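Local atomic coordinates of uncharacterized peroxidase-related protein (Silicibacter sp., PDB entry 2PFX), a protein that is uncharacterized but probably acts as a peroxidase-related oxidoreductase of the AhpD-like, carboxymuconolactone decarboxylase family. Residues M2-P14 with V174-Y186. Numbering follows the deposited sequence.
Sequences MTKPKEPTALDLP and VASATAMMPNAEY
Thr-9 meets Thr-178 with both hydroxyls turned between their own backbone N and carbonyl carbon (chi1 72° and 64°), which leaves each CG2 beside the backbone N. The torsions account for what touches: Thr-9 CG2 lies 3.7 Å from Thr-178 OG1 and also packs on the selenomethionine Met-180, while Thr-178 CG2 meets Leu-11 CD1 at 3.9 Å. Neither hydroxyl bonds across. Thr-9 OG1 accepts from Leu-11 N in an ST turn, and Thr-178 OG1 donates back to Val-174 O, which Thr-178 N reaches from the opposite face. The direct polar links across are main-chain: Ala-10 N donates to Thr-178 O at 2.9 Å. Met-181 N donates to Pro-8 O at 2.8 Å, and both bonds are nearly straight. A water bridges Lys-6 O and Ala-179 O, donating to each. Farther along, the selenomethionine Met-181, in one of its two conformers, bends to set CG 3.7 Å from Pro-5 CB. Glu-7 CG lies against Met-181 CB, the side chains crossing at about a right angle, while Glu-7 OE1 is hydrogen-bonded to Asn-39 ND2 and a water. With an alanine at Thr-9, Leu-11 N would probably lack its turn acceptor and Met-180 CG its methyl neighbour. The irregular N-terminal segment, with a cis peptide before Pro-8, thus follows the chain leaving helix 155-178 through its Schellman end at Ala-179, beside Arg-145 of a second subunit; main-chain bonds fix the alignment, and mixed carbon contacts fill in around them.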
HETATM    1  N   MSE A   2     -21.821  -7.902  19.669  1.00 31.12           N
HETATM    2  CA  MSE A   2     -23.248  -7.632  19.548  1.00 25.70           C
HETATM    3  C   MSE A   2     -23.809  -7.050  20.843  1.00 83.10           C
HETATM    4  O   MSE A   2     -24.757  -7.582  21.409  1.00 37.92           O
HETATM    5  CB  MSE A   2     -24.042  -8.884  19.141  1.00 33.53           C
HETATM    6  CG  MSE A   2     -25.240  -8.526  18.257  1.00 34.82           C
HETATM    7 SE   MSE A   2     -26.505  -9.985  18.058  0.75 44.05          SE
HETATM    8  CE  MSE A   2     -26.498 -10.346  19.966  1.00157.91           C
ATOM      9  N   THR A   3     -23.208  -5.956  21.287  1.00 32.46           N
ATOM     10  CA  THR A   3     -23.660  -5.152  22.412  1.00 26.37           C
ATOM     11  C   THR A   3     -23.683  -3.674  22.021  1.00 98.37           C
ATOM     12  O   THR A   3     -22.739  -3.236  21.351  1.00 33.09           O
ATOM     13  CB  THR A   3     -22.749  -5.378  23.633  1.00 42.48           C
ATOM     14  N   LYS A   4     -24.714  -2.923  22.399  1.00 44.56           N
ATOM     15  CA  LYS A   4     -24.833  -1.527  21.972  1.00 42.75           C
ATOM     16  C   LYS A   4     -23.568  -0.756  22.339  1.00 30.40           C
ATOM     17  O   LYS A   4     -23.165  -0.785  23.512  1.00 27.76           O
ATOM     18  CB  LYS A   4     -26.053  -0.822  22.573  1.00 38.94           C
ATOM     19  N   PRO A   5     -22.930  -0.091  21.383  1.00 38.77           N
ATOM     20  CA  PRO A   5     -21.653   0.565  21.698  1.00 16.88           C
ATOM     21  C   PRO A   5     -21.804   1.573  22.834  1.00 21.20           C
ATOM     22  O   PRO A   5     -22.796   2.288  22.930  1.00 28.43           O
ATOM     23  CB  PRO A   5     -21.292   1.310  20.409  1.00 24.68           C
ATOM     24  CG  PRO A   5     -22.038   0.601  19.333  1.00 24.38           C
ATOM     25  CD  PRO A   5     -23.303   0.116  19.971  1.00 35.96           C
ATOM     26  N   LYS A   6     -20.771   1.586  23.669  1.00 23.76           N
ATOM     27  CA  LYS A   6     -20.648   2.620  24.681  1.00 20.37           C
ATOM     28  C   LYS A   6     -20.464   3.978  23.983  1.00 19.71           C
ATOM     29  O   LYS A   6     -19.800   4.084  22.957  1.00 20.16           O
ATOM     30  CB  LYS A   6     -19.499   2.320  25.633  1.00 21.21           C
ATOM     31  CG  LYS A   6     -19.820   2.458  27.110  1.00157.91           C
ATOM     32  CD  LYS A   6     -18.945   3.503  27.785  1.00157.91           C
ATOM     33  CE  LYS A   6     -17.500   3.071  27.938  1.00 46.00           C
ATOM     34  NZ  LYS A   6     -17.013   2.966  29.346  1.00 54.83           N
ATOM     35  N   GLU A   7     -21.085   4.968  24.605  1.00 19.43           N
ATOM     36  CA  GLU A   7     -20.962   6.376  24.335  1.00 15.11           C
ATOM     37  C   GLU A   7     -20.431   7.099  25.563  1.00 23.14           C
ATOM     38  O   GLU A   7     -20.628   6.674  26.696  1.00 22.18           O
ATOM     39  CB  GLU A   7     -22.298   6.963  23.895  1.00 20.07           C
ATOM     40  CG  GLU A   7     -22.859   6.338  22.649  1.00 26.18           C
ATOM     41  CD  GLU A   7     -24.113   6.980  22.103  1.00 44.53           C
ATOM     42  OE1 GLU A   7     -24.240   8.226  22.096  1.00 39.65           O
ATOM     43  OE2 GLU A   7     -25.014   6.222  21.662  1.00153.87           O
ATOM     44  N   PRO A   8     -19.726   8.202  25.346  1.00 15.26           N
ATOM     45  CA  PRO A   8     -19.383   8.639  23.988  1.00 17.41           C
ATOM     46  C   PRO A   8     -18.212   7.891  23.352  1.00 21.08           C
ATOM     47  O   PRO A   8     -18.137   7.929  22.114  1.00 18.37           O
ATOM     48  CB  PRO A   8     -19.001  10.098  24.212  1.00 12.84           C
ATOM     49  CG  PRO A   8     -18.547  10.188  25.622  1.00 26.09           C
ATOM     50  CD  PRO A   8     -19.279   9.118  26.400  1.00 18.28           C
ATOM     51  N   THR A   9     -17.347   7.225  24.107  1.00 14.65           N
ATOM     52  CA  THR A   9     -16.297   6.361  23.577  1.00  8.93           C
ATOM     53  C   THR A   9     -16.342   5.005  24.288  1.00 10.63           C
ATOM     54  O   THR A   9     -17.150   4.831  25.198  1.00 11.18           O
ATOM     55  CB  THR A   9     -14.880   6.933  23.736  1.00  9.86           C
ATOM     56  OG1 THR A   9     -14.476   6.879  25.106  1.00 14.46           O
ATOM     57  CG2 THR A   9     -14.849   8.418  23.368  1.00 14.17           C
ATOM     58  N   ALA A  10     -15.473   4.100  23.880  1.00 12.53           N
ATOM     59  CA  ALA A  10     -15.341   2.826  24.579  1.00 18.39           C
ATOM     60  C   ALA A  10     -14.417   2.929  25.793  1.00 17.91           C
ATOM     61  O   ALA A  10     -14.171   1.924  26.481  1.00 20.10           O
ATOM     62  CB  ALA A  10     -14.821   1.739  23.639  1.00 12.83           C
ATOM     63  N   LEU A  11     -13.872   4.104  26.076  1.00 12.52           N
ATOM     64  CA  LEU A  11     -13.016   4.293  27.236  1.00 14.79           C
ATOM     65  C   LEU A  11     -13.793   4.635  28.490  1.00 22.41           C
ATOM     66  O   LEU A  11     -14.757   5.388  28.466  1.00 19.38           O
ATOM     67  CB  LEU A  11     -11.994   5.419  26.964  1.00  9.44           C
ATOM     68  CG  LEU A  11     -10.997   5.109  25.842  1.00 11.87           C
ATOM     69  CD1 LEU A  11      -9.947   6.200  25.791  1.00 14.97           C
ATOM     70  CD2 LEU A  11     -10.312   3.752  25.979  1.00 17.79           C
ATOM     71  N   ASP A  12     -13.360   4.101  29.628  1.00 15.39           N
ATOM     72  CA  ASP A  12     -14.009   4.521  30.876  1.00 19.66           C
ATOM     73  C   ASP A  12     -13.336   5.815  31.296  1.00 19.78           C
ATOM     74  O   ASP A  12     -12.295   5.845  31.947  1.00 24.42           O
ATOM     75  CB  ASP A  12     -13.887   3.398  31.889  1.00 22.89           C
ATOM     76  CG  ASP A  12     -14.290   3.796  33.299  1.00 28.42           C
ATOM     77  OD1 ASP A  12     -15.275   4.535  33.483  1.00 31.37           O
ATOM     78  OD2 ASP A  12     -13.599   3.363  34.249  1.00 40.00           O
ATOM     79  N   LEU A  13     -13.915   6.926  30.853  1.00 10.90           N
ATOM     80  CA  LEU A  13     -13.360   8.233  31.147  1.00 12.65           C
ATOM     81  C   LEU A  13     -14.516   9.130  31.615  1.00 36.11           C
ATOM     82  O   LEU A  13     -14.928   9.970  30.805  1.00 25.94           O
ATOM     83  CB  LEU A  13     -12.591   8.839  29.975  1.00 27.93           C
ATOM     84  CG  LEU A  13     -11.064   8.796  30.064  1.00 32.90           C
ATOM     85  CD1 LEU A  13     -10.415   9.327  28.802  1.00 37.17           C
ATOM     86  CD2 LEU A  13     -10.535   9.594  31.256  1.00 33.98           C
ATOM     87  N   PRO A  14     -14.980   8.932  32.841  1.00 27.68           N
ATOM     88  CA  PRO A  14     -16.118   9.698  33.371  1.00116.98           C
ATOM     89  C   PRO A  14     -15.904  11.218  33.356  1.00 25.30           C
ATOM     90  O   PRO A  14     -14.751  11.624  33.501  1.00 34.96           O
ATOM     91  CB  PRO A  14     -16.232   9.221  34.824  1.00 68.03           C
ATOM     92  CG  PRO A  14     -14.911   8.605  35.150  1.00 54.33           C
ATOM     93  CD  PRO A  14     -14.493   7.967  33.855  1.00 47.36           C
ATOM     94  N   VAL A 174      -8.169  10.005  16.738  1.00 13.75           N
ATOM     95  CA  VAL A 174      -8.635   9.923  18.120  1.00  9.12           C
ATOM     96  C   VAL A 174      -9.977   9.221  18.179  1.00 19.14           C
ATOM     97  O   VAL A 174     -10.239   8.338  19.007  1.00 13.90           O
ATOM     98  CB  VAL A 174      -8.705  11.344  18.696  1.00 12.80           C
ATOM     99  CG1 VAL A 174      -9.390  11.301  20.067  1.00 13.61           C
ATOM    100  CG2 VAL A 174      -7.320  11.964  18.791  1.00 13.80           C
ATOM    101  N   ALA A 175     -10.878   9.606  17.266  1.00  7.15           N
ATOM    102  CA  ALA A 175     -12.218   9.032  17.313  1.00  9.14           C
ATOM    103  C   ALA A 175     -12.176   7.539  17.045  1.00 10.92           C
ATOM    104  O   ALA A 175     -12.768   6.751  17.767  1.00 12.60           O
ATOM    105  CB  ALA A 175     -13.153   9.734  16.329  1.00  9.98           C
ATOM    106  N   SER A 176     -11.449   7.168  15.998  1.00  9.82           N
ATOM    107  CA  SER A 176     -11.425   5.749  15.643  1.00  7.69           C
ATOM    108  C   SER A 176     -10.674   4.961  16.711  1.00 11.34           C
ATOM    109  O   SER A 176     -11.066   3.860  17.072  1.00 13.56           O
ATOM    110  CB  SER A 176     -10.827   5.533  14.256  1.00  9.73           C
ATOM    111  OG  SER A 176     -11.710   5.998  13.257  1.00 10.11           O
ATOM    112  N   ALA A 177      -9.599   5.503  17.254  1.00 10.32           N
ATOM    113  CA  ALA A 177      -8.851   4.711  18.225  1.00 10.28           C
ATOM    114  C   ALA A 177      -9.631   4.501  19.516  1.00 15.45           C
ATOM    115  O   ALA A 177      -9.375   3.527  20.238  1.00 11.40           O
ATOM    116  CB  ALA A 177      -7.521   5.386  18.542  1.00  9.94           C
ATOM    117  N   THR A 178     -10.551   5.410  19.836  1.00  8.94           N
ATOM    118  CA  THR A 178     -11.277   5.277  21.098  1.00  8.06           C
ATOM    119  C   THR A 178     -12.689   4.724  20.947  1.00  9.90           C
ATOM    120  O   THR A 178     -13.442   4.631  21.923  1.00 13.77           O
ATOM    121  CB  THR A 178     -11.341   6.628  21.828  1.00 14.11           C
ATOM    122  OG1 THR A 178     -12.086   7.589  21.071  1.00 14.36           O
ATOM    123  CG2 THR A 178      -9.926   7.167  22.025  1.00 12.92           C
ATOM    124  N   ALA A 179     -13.050   4.363  19.720  1.00 10.35           N
ATOM    125  CA  ALA A 179     -14.379   3.918  19.367  1.00  9.85           C
ATOM    126  C   ALA A 179     -15.411   4.966  19.754  1.00 12.01           C
ATOM    127  O   ALA A 179     -16.457   4.680  20.337  1.00 15.21           O
ATOM    128  CB  ALA A 179     -14.671   2.574  20.007  1.00 19.07           C
HETATM  129  N   MSE A 180     -15.111   6.207  19.386  1.00 13.12           N
HETATM  130  CA  MSE A 180     -16.010   7.332  19.623  1.00 14.45           C
HETATM  131  C   MSE A 180     -17.258   7.211  18.769  1.00 11.96           C
HETATM  132  O   MSE A 180     -17.206   7.007  17.552  1.00 11.77           O
HETATM  133  CB  MSE A 180     -15.306   8.655  19.325  1.00  9.86           C
HETATM  134  CG  MSE A 180     -16.075   9.866  19.808  1.00 11.66           C
HETATM  135 SE   MSE A 180     -15.151  11.463  19.324  0.75 11.79          SE
HETATM  136  CE  MSE A 180     -13.745  11.273  20.612  1.00 15.57           C
HETATM  137  N   MSE A 181     -18.420   7.339  19.420  0.50 10.37           N
HETATM  138  CA  MSE A 181     -19.657   7.099  18.677  0.50  9.01           C
HETATM  139  C   MSE A 181     -20.397   8.368  18.335  0.50  8.42           C
HETATM  140  O   MSE A 181     -20.631   9.223  19.198  0.50 10.78           O
HETATM  141  CB  MSE A 181     -20.535   6.182  19.539  0.50 21.45           C
HETATM  142  CG  MSE A 181     -20.113   4.726  19.484  0.50 19.68           C
HETATM  143 SE   MSE A 181     -20.152   3.943  17.729  0.37 21.38          SE
HETATM  144  CE  MSE A 181     -22.086   4.055  17.638  0.50 13.30           C
ATOM    145  N   PRO A 182     -20.797   8.538  17.082  1.00 10.78           N
ATOM    146  CA  PRO A 182     -21.601   9.737  16.768  1.00 13.98           C
ATOM    147  C   PRO A 182     -23.025   9.691  17.311  1.00 12.21           C
ATOM    148  O   PRO A 182     -23.690   8.664  17.448  1.00 12.52           O
ATOM    149  CB  PRO A 182     -21.555   9.730  15.242  1.00 11.27           C
ATOM    150  CG  PRO A 182     -21.485   8.273  14.906  1.00 13.77           C
ATOM    151  CD  PRO A 182     -20.540   7.678  15.917  1.00 11.23           C
ATOM    152  N   ASN A 183     -23.535  10.882  17.665  1.00 10.29           N
ATOM    153  CA  ASN A 183     -24.875  11.045  18.185  1.00 12.58           C
ATOM    154  C   ASN A 183     -25.872  10.491  17.188  1.00 13.63           C
ATOM    155  O   ASN A 183     -25.840  10.755  15.993  1.00 10.84           O
ATOM    156  CB  ASN A 183     -25.229  12.514  18.454  1.00 11.22           C
ATOM    157  CG  ASN A 183     -24.276  13.211  19.399  1.00 14.93           C
ATOM    158  OD1 ASN A 183     -23.102  13.341  19.041  1.00 15.14           O
ATOM    159  ND2 ASN A 183     -24.764  13.648  20.559  1.00 14.49           N
ATOM    160  N   ALA A 184     -26.812   9.706  17.695  1.00 16.82           N
ATOM    161  CA  ALA A 184     -27.736   9.019  16.793  1.00 17.44           C
ATOM    162  C   ALA A 184     -28.532   9.993  15.940  1.00 11.30           C
ATOM    163  O   ALA A 184     -28.952   9.620  14.846  1.00 14.65           O
ATOM    164  CB  ALA A 184     -28.650   8.119  17.614  1.00 28.95           C
ATOM    165  N   GLU A 185     -28.702  11.214  16.422  1.00 17.16           N
ATOM    166  CA  GLU A 185     -29.536  12.181  15.729  1.00 21.51           C
ATOM    167  C   GLU A 185     -28.978  12.557  14.372  1.00 18.32           C
ATOM    168  O   GLU A 185     -29.750  12.919  13.486  1.00 19.26           O
ATOM    169  CB  GLU A 185     -29.689  13.476  16.541  1.00 21.24           C
ATOM    170  CG  GLU A 185     -30.499  13.273  17.816  1.00 35.02           C
ATOM    171  CD  GLU A 185     -29.600  13.166  19.036  1.00 48.88           C
ATOM    172  OE1 GLU A 185     -28.726  12.278  19.030  1.00 21.22           O
ATOM    173  OE2 GLU A 185     -29.761  13.960  19.984  1.00 45.64           O
ATOM    174  N   TYR A 186     -27.658  12.503  14.225  1.00  9.87           N
ATOM    175  CA  TYR A 186     -27.084  12.949  12.956  1.00 10.99           C
ATOM    176  C   TYR A 186     -27.586  12.229  11.720  1.00 10.39           C
ATOM    177  O   TYR A 186     -27.710  12.813  10.634  1.00 15.76           O
ATOM    178  CB  TYR A 186     -25.576  12.733  13.019  1.00 11.14           C
ATOM    179  CG  TYR A 186     -24.764  13.777  13.751  1.00 16.40           C
ATOM    180  CD1 TYR A 186     -24.815  15.126  13.457  1.00 11.48           C
ATOM    181  CD2 TYR A 186     -23.887  13.392  14.777  1.00 12.76           C
ATOM    182  CE1 TYR A 186     -24.052  16.061  14.138  1.00 11.85           C
ATOM    183  CE2 TYR A 186     -23.129  14.320  15.452  1.00 13.30           C
ATOM    184  CZ  TYR A 186     -23.203  15.658  15.143  1.00 13.90           C
ATOM    185  OH  TYR A 186     -22.421  16.545  15.863  1.00 16.85           O
TER
HETATM  186  O   HOH W   1     -17.887   2.839  21.540  1.00 13.22           O
HETATM  187  O   HOH W   2     -26.498   8.962  20.952  1.00 30.97           O